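Local coordinates for protein (merozoite surface protein 1) (Plasmodium cynomolgi, PDB 1B9W) that is a GPI-anchored merozoite surface antigen, present here as its two C-terminal EGF-like domains, and probably takes part in binding and invading host erythrocytes, at residues E14-Y19 / G39-A44; Y33-A38 / P45-K50; E27-L32 / C56-E61. All blocks are in the same frame, centred on the assembly; numbering follows the deposited sequence.

Contact 1: residues E14-Y19 / G39-A44; sequences ENAACY and GKCVPA
The first EGF-like domain joins its two hairpins here, where C41 packs against E14, N15 and A16. C41 lies on strand 40-43, and its side chain points toward the entry of strand 16-20. CB of C41 comes up to the backbone at 3.6 Å from O of E14. It also meets the N15 side chain, CB of C41 lying 4.1 Å from CB of N15. The sulfur goes a little further along the strand. SG of C41 is 3.7 Å from O of N15 and 3.9 Å from CB of A16. The last of these is an apolar contact between a half-cystine and a methyl group. The torsion explains the placing: SG of C41 sits opposite its own carbonyl carbon and beside its backbone N (chi1 -75°). From there it is bonded to SG of C30, at the end of strand 26-30. Strands 16-20 and 26-30 form the larger hairpin of this EGF-like domain. Strands 34-37 and 40-43 form the smaller one, and the disulfide C30-C41 ties the two together, as the last disulfide of an EGF module does. W28 of the larger hairpin also touches both A16 and C41. O of E14 and N of C41 are 4.5 Å apart, too far for a direct hydrogen bond. A water bridges them instead. It donates to O of E14 at 2.8 Å and accepts from N of C41 at 2.9 Å, so it satisfies a carbonyl and an N-H that face each other across the gap. N15 has positive phi and psi (64° and 30°), where the chain turns into the strand. Of its side chain, CB meets C41, while the amide group packs on the F34 ring of the smaller hairpin.

Contact 2: residues Y33-A38 / P45-K50; sequences YFKEDA and PNMTCK
M47 reaches from the loop after strand 40-43 to F34 and K35 on strand 34-37. CB of M47 starts toward that strand, and CG stands anti to the backbone N (chi1 -165°). The rest of the chain is extended, and CB and CG carry it across to the strand. SD of M47 makes the first close approach, 3.8 Å from O of F34. It is also 4.1 Å from CB of K35. The methyl CE of M47 then lies alongside the lysine's aliphatic chain, 4.3 Å from CD of K35. K35 is itself extended, and its NZ goes on to a salt bridge with D51. At the other end of the contact, CD1 of Y33 is 3.5 Å from O of P45. The ring continues past P45, and its hydroxyl is hydrogen-bonded to the backbone N of I70. Further along the loop, OG1 of T48 accepts from N of K50 in an ST turn. The two segments therefore meet through van der Waals contacts. A buried thioether fills the space beside the small hairpin of the first domain, while the polar ends of Y33 and K35 bond to residues further along the chain.

Contact 3: residues E27-L32 / C56-E61; sequences EWRCLL and CAPEAE
One face of the R29 guanidinium carries P58, whose CD sits 3.4 Å above the plane and toward its rim. At the edge, in plane, lie OE2 of E27 and a water. NE of R29 gives a salt bridge of 2.9 Å to OE2 of E27, meeting it from above the carboxylate plane, 72° out of it. NH2 adds weak bonds to both oxygens of E27. The edge water accepts from NH2 of R29 at 3.0 Å and donates to OE1 of E59 at 2.6 Å. NH1 of R29 touches CB of A57 at 3.7 Å and is hydrogen-bonded to O of V86. These partners fix the group's rotation. The arginine, extended from CG to NE, carries its flat end under P58, and the two side chains come from opposite directions. On the same interface, CD2 of L32 approaches N of C56 at 4.1 Å. A57 to A60 form a type I turn, closed by a bond of 2.8 Å from N of A60 to O of A57. Here a strand of the first EGF-like domain packs on a turn of the second, the close side-by-side interface of the MSP1 C-terminal domain pair.

Contact 3 is buried near the centre of the chain, contact 1 is partly buried, and contact 2 is at the surface. Contacts 1 and 2 share the small hairpin, one on each of its strands, 40-43 and 34-37. Contacts 1 and 3 share the larger hairpin and the disulfide between C41 and C30. Contact 1 works within one domain, by a half-cystine and a bridging water. Contact 2 follows the chain toward the second domain, by van der Waals contacts of a thioether and a ring, partly with carbonyl oxygens. Contact 3 joins the domains through an arginine, oriented by a glutamate of its own strand, that meets a proline and, through water, a glutamate of the second domain.

Contact 1: residues E14-Y19 / G39-A44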
loop_
_atom_site.group_PDB
_atom_site.type_symbol
_atom_site.label_atom_id
_atom_site.label_comp_id
_atom_site.label_asym_id
_atom_site.label_seq_id
_atom_site.Cartn_x
_atom_site.Cartn_y
_atom_site.Cartn_z
ATOM N N GLU A 14 -1.880 13.214 -0.316
ATOM C CA GLU A 14 -0.701 13.194 -1.162
ATOM C C GLU A 14 0.280 12.057 -0.762
ATOM O O GLU A 14 0.254 11.733 0.425
ATOM C CB GLU A 14 0.040 14.526 -0.906
ATOM C CG GLU A 14 0.634 15.160 -2.146
ATOM C CD GLU A 14 1.522 16.346 -1.784
ATOM O OE1 GLU A 14 1.369 16.843 -0.642
ATOM O OE2 GLU A 14 2.347 16.732 -2.642
ATOM N N ASN A 15 0.892 11.445 -1.743
ATOM C CA ASN A 15 1.821 10.335 -1.564
ATOM C C ASN A 15 1.158 9.112 -0.980
ATOM O O ASN A 15 1.767 8.309 -0.269
ATOM C CB ASN A 15 3.025 10.788 -0.700
ATOM C CG ASN A 15 3.748 11.930 -1.407
ATOM O OD1 ASN A 15 4.119 11.779 -2.566
ATOM N ND2 ASN A 15 3.921 13.038 -0.728
ATOM N N ALA A 16 -0.143 8.911 -1.263
ATOM C CA ALA A 16 -0.855 7.727 -0.870
ATOM C C ALA A 16 -1.573 7.102 -2.109
ATOM O O ALA A 16 -1.642 7.782 -3.140
ATOM C CB ALA A 16 -1.906 7.980 0.189
ATOM N N ALA A 17 -1.826 5.835 -1.994
ATOM C CA ALA A 17 -2.588 5.075 -3.003
ATOM C C ALA A 17 -3.936 4.743 -2.393
ATOM O O ALA A 17 -4.109 4.668 -1.176
ATOM C CB ALA A 17 -1.887 3.773 -3.361
ATOM N N CYS A 18 -4.934 4.415 -3.254
ATOM C CA CYS A 18 -6.219 4.100 -2.630
ATOM C C CYS A 18 -6.868 2.965 -3.468
ATOM O O CYS A 18 -6.626 2.929 -4.669
ATOM C CB CYS A 18 -7.146 5.330 -2.681
ATOM S SG CYS A 18 -8.716 5.193 -1.866
ATOM N N TYR A 19 -7.516 2.075 -2.782
ATOM C CA TYR A 19 -8.190 0.943 -3.386
ATOM C C TYR A 19 -9.638 0.888 -2.927
ATOM O O TYR A 19 -9.958 0.994 -1.754
ATOM C CB TYR A 19 -7.534 -0.371 -3.000
ATOM C CG TYR A 19 -7.954 -1.595 -3.785
ATOM C CD1 TYR A 19 -7.341 -1.933 -4.978
ATOM C CD2 TYR A 19 -8.985 -2.383 -3.275
ATOM C CE1 TYR A 19 -7.724 -3.065 -5.697
ATOM C CE2 TYR A 19 -9.348 -3.523 -4.002
ATOM C CZ TYR A 19 -8.729 -3.843 -5.169
ATOM O OH TYR A 19 -9.139 -4.974 -5.868
ATOM N N GLY A 39 -3.530 11.352 8.684
ATOM C CA GLY A 39 -3.975 11.871 7.367
ATOM C C GLY A 39 -2.889 12.391 6.481
ATOM O O GLY A 39 -3.125 12.804 5.335
ATOM N N LYS A 40 -1.618 12.383 6.976
ATOM C CA LYS A 40 -0.503 12.826 6.184
ATOM C C LYS A 40 0.505 11.688 5.972
ATOM O O LYS A 40 0.615 10.862 6.886
ATOM C CB LYS A 40 0.182 14.016 6.888
ATOM C CG LYS A 40 1.363 14.558 6.109
ATOM C CD LYS A 40 1.807 15.870 6.790
ATOM C CE LYS A 40 3.232 16.212 6.389
ATOM N NZ LYS A 40 3.606 17.595 6.808
ATOM N N CYS A 41 1.100 11.613 4.800
ATOM C CA CYS A 41 2.068 10.579 4.492
ATOM C C CYS A 41 3.463 11.242 4.570
ATOM O O CYS A 41 3.814 12.011 3.696
ATOM C CB CYS A 41 1.843 10.005 3.097
ATOM S SG CYS A 41 0.391 8.913 3.154
ATOM N N VAL A 42 4.151 11.052 5.697
ATOM C CA VAL A 42 5.447 11.769 5.879
ATOM C C VAL A 42 6.606 10.980 5.287
ATOM O O VAL A 42 6.595 9.752 5.330
ATOM C CB VAL A 42 5.654 11.861 7.420
ATOM C CG1 VAL A 42 6.984 12.501 7.769
ATOM C CG2 VAL A 42 4.495 12.645 8.013
ATOM N N PRO A 43 7.609 11.644 4.739
ATOM C CA PRO A 43 8.708 10.997 4.039
ATOM C C PRO A 43 9.481 10.141 5.050
ATOM O O PRO A 43 9.595 10.573 6.199
ATOM C CB PRO A 43 9.533 12.143 3.484
ATOM C CG PRO A 43 8.654 13.338 3.516
ATOM C CD PRO A 43 7.709 13.125 4.666
ATOM N N ALA A 44 9.809 8.918 4.680
ATOM C CA ALA A 44 10.361 7.931 5.595
ATOM C C ALA A 44 11.339 7.089 4.787
ATOM O O ALA A 44 11.092 5.927 4.534
ATOM C CB ALA A 44 9.297 7.083 6.270
HETATM O O HOH W 1 0.175 13.398 2.734
#

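Contact 2: residues Y33-A38 / P45-K50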
loop_
_atom_site.group_PDB
_atom_site.type_symbol
_atom_site.label_atom_id
_atom_site.label_comp_id
_atom_site.label_asym_id
_atom_site.label_seq_id
_atom_site.Cartn_x
_atom_site.Cartn_y
_atom_site.Cartn_z
ATOM N N TYR A 33 8.165 4.109 1.443
ATOM C CA TYR A 33 9.035 5.219 1.810
ATOM C C TYR A 33 8.314 6.471 2.292
ATOM O O TYR A 33 8.885 7.551 2.440
ATOM C CB TYR A 33 10.119 5.552 0.787
ATOM C CG TYR A 33 10.858 4.314 0.328
ATOM C CD1 TYR A 33 11.763 3.632 1.136
ATOM C CD2 TYR A 33 10.628 3.836 -0.963
ATOM C CE1 TYR A 33 12.414 2.497 0.681
ATOM C CE2 TYR A 33 11.252 2.697 -1.420
ATOM C CZ TYR A 33 12.155 2.048 -0.600
ATOM O OH TYR A 33 12.764 0.913 -1.078
ATOM N N PHE A 34 7.086 6.292 2.760
ATOM C CA PHE A 34 6.297 7.267 3.449
ATOM C C PHE A 34 5.616 6.617 4.636
ATOM O O PHE A 34 5.305 5.431 4.596
ATOM C CB PHE A 34 5.160 7.865 2.561
ATOM C CG PHE A 34 5.739 8.706 1.471
ATOM C CD1 PHE A 34 6.143 8.121 0.282
ATOM C CD2 PHE A 34 5.886 10.076 1.658
ATOM C CE1 PHE A 34 6.668 8.905 -0.727
ATOM C CE2 PHE A 34 6.430 10.845 0.642
ATOM C CZ PHE A 34 6.834 10.275 -0.552
ATOM N N LYS A 35 5.310 7.384 5.685
ATOM C CA LYS A 35 4.688 6.790 6.845
ATOM C C LYS A 35 3.494 7.634 7.288
ATOM O O LYS A 35 3.586 8.867 7.263
ATOM C CB LYS A 35 5.730 6.801 8.014
ATOM C CG LYS A 35 5.135 6.252 9.295
ATOM C CD LYS A 35 6.321 5.896 10.230
ATOM C CE LYS A 35 5.833 5.411 11.574
ATOM N NZ LYS A 35 6.992 5.037 12.445
ATOM N N GLU A 36 2.441 6.918 7.644
ATOM C CA GLU A 36 1.158 7.580 7.912
ATOM C C GLU A 36 1.134 8.240 9.270
ATOM O O GLU A 36 1.503 7.585 10.275
ATOM C CB GLU A 36 0.072 6.492 7.888
ATOM C CG GLU A 36 -1.338 7.060 8.029
ATOM C CD GLU A 36 -2.361 5.940 7.861
ATOM O OE1 GLU A 36 -2.059 4.856 7.336
ATOM O OE2 GLU A 36 -3.508 6.164 8.293
ATOM N N ASP A 37 0.591 9.442 9.385
ATOM C CA ASP A 37 0.293 10.070 10.665
ATOM C C ASP A 37 -0.862 11.067 10.513
ATOM O O ASP A 37 -0.660 12.034 9.798
ATOM C CB ASP A 37 1.575 10.838 11.144
ATOM C CG ASP A 37 1.390 11.419 12.532
ATOM O OD1 ASP A 37 0.477 11.091 13.287
ATOM O OD2 ASP A 37 2.195 12.325 12.872
ATOM N N ALA A 38 -2.002 10.755 11.073
ATOM C CA ALA A 38 -3.166 11.655 11.066
ATOM C C ALA A 38 -3.437 12.229 9.668
ATOM O O ALA A 38 -3.715 13.433 9.524
ATOM C CB ALA A 38 -2.981 12.797 12.045
ATOM N N PRO A 45 12.479 7.673 4.407
ATOM C CA PRO A 45 13.343 7.076 3.413
ATOM C C PRO A 45 14.071 5.848 3.893
ATOM O O PRO A 45 14.356 4.966 3.085
ATOM C CB PRO A 45 14.316 8.199 3.048
ATOM C CG PRO A 45 14.306 9.085 4.253
ATOM C CD PRO A 45 12.850 9.081 4.684
ATOM N N ASN A 46 14.182 5.715 5.232
ATOM C CA ASN A 46 14.857 4.543 5.780
ATOM C C ASN A 46 13.986 3.741 6.711
ATOM O O ASN A 46 14.364 3.158 7.733
ATOM C CB ASN A 46 16.122 4.983 6.574
ATOM C CG ASN A 46 17.250 5.179 5.577
ATOM O OD1 ASN A 46 17.646 4.212 4.931
ATOM N ND2 ASN A 46 17.744 6.381 5.414
ATOM N N MET A 47 12.675 3.723 6.364
ATOM C CA MET A 47 11.751 2.906 7.138
ATOM C C MET A 47 12.144 1.453 6.926
ATOM O O MET A 47 12.734 1.168 5.882
ATOM C CB MET A 47 10.347 3.134 6.533
ATOM C CG MET A 47 9.204 2.648 7.416
ATOM S SD MET A 47 7.679 3.395 6.720
ATOM C CE MET A 47 6.465 2.464 7.617
ATOM N N THR A 48 11.931 0.575 7.886
ATOM C CA THR A 48 12.312 -0.822 7.683
ATOM C C THR A 48 11.101 -1.738 7.790
ATOM O O THR A 48 10.041 -1.317 8.285
ATOM C CB THR A 48 13.376 -1.240 8.748
ATOM O OG1 THR A 48 12.741 -1.487 9.986
ATOM C CG2 THR A 48 14.345 -0.076 8.975
ATOM N N CYS A 49 11.314 -3.026 7.523
ATOM C CA CYS A 49 10.234 -4.000 7.614
ATOM C C CYS A 49 9.689 -4.178 9.018
ATOM O O CYS A 49 8.605 -4.744 9.201
ATOM C CB CYS A 49 10.597 -5.385 7.078
ATOM S SG CYS A 49 11.096 -5.453 5.391
ATOM N N LYS A 50 10.405 -3.660 10.022
ATOM C CA LYS A 50 9.915 -3.804 11.383
ATOM C C LYS A 50 8.842 -2.791 11.733
ATOM O O LYS A 50 8.225 -2.865 12.793
ATOM C CB LYS A 50 11.089 -3.644 12.374
ATOM C CG LYS A 50 11.681 -4.961 12.886
#

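Contact 3: residues E27-L32 / C56-E61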
loop_
_atom_site.group_PDB
_atom_site.type_symbol
_atom_site.label_atom_id
_atom_site.label_comp_id
_atom_site.label_asym_id
_atom_site.label_seq_id
_atom_site.Cartn_x
_atom_site.Cartn_y
_atom_site.Cartn_z
ATOM N N GLU A 27 -9.918 2.138 0.969
ATOM C CA GLU A 27 -8.802 2.257 2.001
ATOM C C GLU A 27 -7.673 2.919 1.281
ATOM O O GLU A 27 -7.265 2.535 0.203
ATOM C CB GLU A 27 -8.409 0.846 2.454
ATOM C CG GLU A 27 -7.247 0.978 3.494
ATOM C CD GLU A 27 -6.744 -0.391 3.892
ATOM O OE1 GLU A 27 -7.339 -1.422 3.521
ATOM O OE2 GLU A 27 -5.736 -0.433 4.645
ATOM N N TRP A 28 -7.066 3.956 1.927
ATOM C CA TRP A 28 -5.899 4.567 1.360
ATOM C C TRP A 28 -4.668 4.151 2.298
ATOM O O TRP A 28 -4.938 3.887 3.451
ATOM C CB TRP A 28 -6.007 6.090 1.321
ATOM C CG TRP A 28 -6.330 6.795 2.601
ATOM C CD1 TRP A 28 -7.553 7.112 3.122
ATOM C CD2 TRP A 28 -5.366 7.306 3.550
ATOM N NE1 TRP A 28 -7.433 7.779 4.315
ATOM C CE2 TRP A 28 -6.069 7.888 4.590
ATOM C CE3 TRP A 28 -3.952 7.264 3.555
ATOM C CZ2 TRP A 28 -5.451 8.464 5.710
ATOM C CZ3 TRP A 28 -3.322 7.862 4.665
ATOM C CH2 TRP A 28 -4.072 8.419 5.702
ATOM N N ARG A 29 -3.572 4.031 1.612
ATOM C CA ARG A 29 -2.319 3.639 2.324
ATOM C C ARG A 29 -1.199 4.478 1.771
ATOM O O ARG A 29 -1.072 4.768 0.562
ATOM C CB ARG A 29 -1.983 2.179 1.980
ATOM C CG ARG A 29 -2.981 1.197 2.610
ATOM C CD ARG A 29 -2.556 -0.234 2.217
ATOM N NE ARG A 29 -3.521 -1.148 2.855
ATOM C CZ ARG A 29 -3.664 -2.434 2.591
ATOM N NH1 ARG A 29 -2.931 -3.086 1.718
ATOM N NH2 ARG A 29 -4.594 -3.091 3.281
ATOM N N CYS A 30 -0.274 4.914 2.696
ATOM C CA CYS A 30 0.850 5.620 2.087
ATOM C C CYS A 30 1.675 4.773 1.157
ATOM O O CYS A 30 1.832 3.568 1.339
ATOM C CB CYS A 30 1.707 6.208 3.246
ATOM S SG CYS A 30 0.911 7.340 4.348
ATOM N N LEU A 31 2.328 5.396 0.174
ATOM C CA LEU A 31 3.221 4.770 -0.761
ATOM C C LEU A 31 4.503 4.333 0.018
ATOM O O LEU A 31 4.649 4.769 1.176
ATOM C CB LEU A 31 3.608 5.741 -1.872
ATOM C CG LEU A 31 2.429 6.105 -2.840
ATOM C CD1 LEU A 31 2.940 7.103 -3.877
ATOM C CD2 LEU A 31 1.901 4.837 -3.490
ATOM N N LEU A 32 5.212 3.386 -0.553
ATOM C CA LEU A 32 6.461 2.966 0.122
ATOM C C LEU A 32 7.366 4.171 0.340
ATOM O O LEU A 32 7.450 5.130 -0.418
ATOM C CB LEU A 32 7.191 1.934 -0.729
ATOM C CG LEU A 32 6.636 0.529 -0.873
ATOM C CD1 LEU A 32 7.604 -0.353 -1.660
ATOM C CD2 LEU A 32 6.271 -0.053 0.481
ATOM N N CYS A 56 4.447 -2.423 3.352
ATOM C CA CYS A 56 3.932 -3.426 2.430
ATOM C C CYS A 56 2.543 -3.835 2.897
ATOM O O CYS A 56 2.195 -3.737 4.061
ATOM C CB CYS A 56 4.784 -4.707 2.425
ATOM S SG CYS A 56 6.484 -4.435 1.883
ATOM N N ALA A 57 1.703 -4.326 1.942
ATOM C CA ALA A 57 0.396 -4.813 2.410
ATOM C C ALA A 57 0.584 -5.778 3.575
ATOM O O ALA A 57 1.500 -6.610 3.596
ATOM C CB ALA A 57 -0.229 -5.584 1.233
ATOM N N PRO A 58 -0.341 -5.820 4.508
ATOM C CA PRO A 58 -0.274 -6.690 5.657
ATOM C C PRO A 58 -0.037 -8.141 5.300
ATOM O O PRO A 58 0.710 -8.802 6.044
ATOM C CB PRO A 58 -1.570 -6.515 6.411
ATOM C CG PRO A 58 -2.211 -5.302 5.849
ATOM C CD PRO A 58 -1.519 -4.904 4.586
ATOM N N GLU A 59 -0.628 -8.630 4.205
ATOM C CA GLU A 59 -0.518 -10.052 3.892
ATOM C C GLU A 59 0.701 -10.334 3.036
ATOM O O GLU A 59 0.937 -11.454 2.584
ATOM C CB GLU A 59 -1.815 -10.547 3.206
ATOM C CG GLU A 59 -1.994 -9.996 1.804
ATOM C CD GLU A 59 -2.569 -8.602 1.666
ATOM O OE1 GLU A 59 -2.694 -7.814 2.617
ATOM O OE2 GLU A 59 -2.896 -8.261 0.495
ATOM N N ALA A 60 1.467 -9.296 2.715
ATOM C CA ALA A 60 2.663 -9.435 1.923
ATOM C C ALA A 60 3.893 -9.716 2.848
ATOM O O ALA A 60 3.915 -9.295 4.000
ATOM C CB ALA A 60 3.011 -8.173 1.161
ATOM N N GLU A 61 4.915 -10.202 2.172
ATOM C CA GLU A 61 6.195 -10.408 2.869
ATOM C C GLU A 61 7.090 -9.202 2.606
ATOM O O GLU A 61 7.242 -8.778 1.461
ATOM C CB GLU A 61 6.841 -11.686 2.303
ATOM C CG GLU A 61 8.345 -11.716 2.497
ATOM C CD GLU A 61 8.970 -12.984 1.929
ATOM O OE1 GLU A 61 8.717 -14.058 2.509
ATOM O OE2 GLU A 61 9.693 -12.885 0.919
HETATM O O HOH W 2 -3.635 -5.731 -0.302
HETATM O O HOH W 3 -4.592 -6.046 2.730
#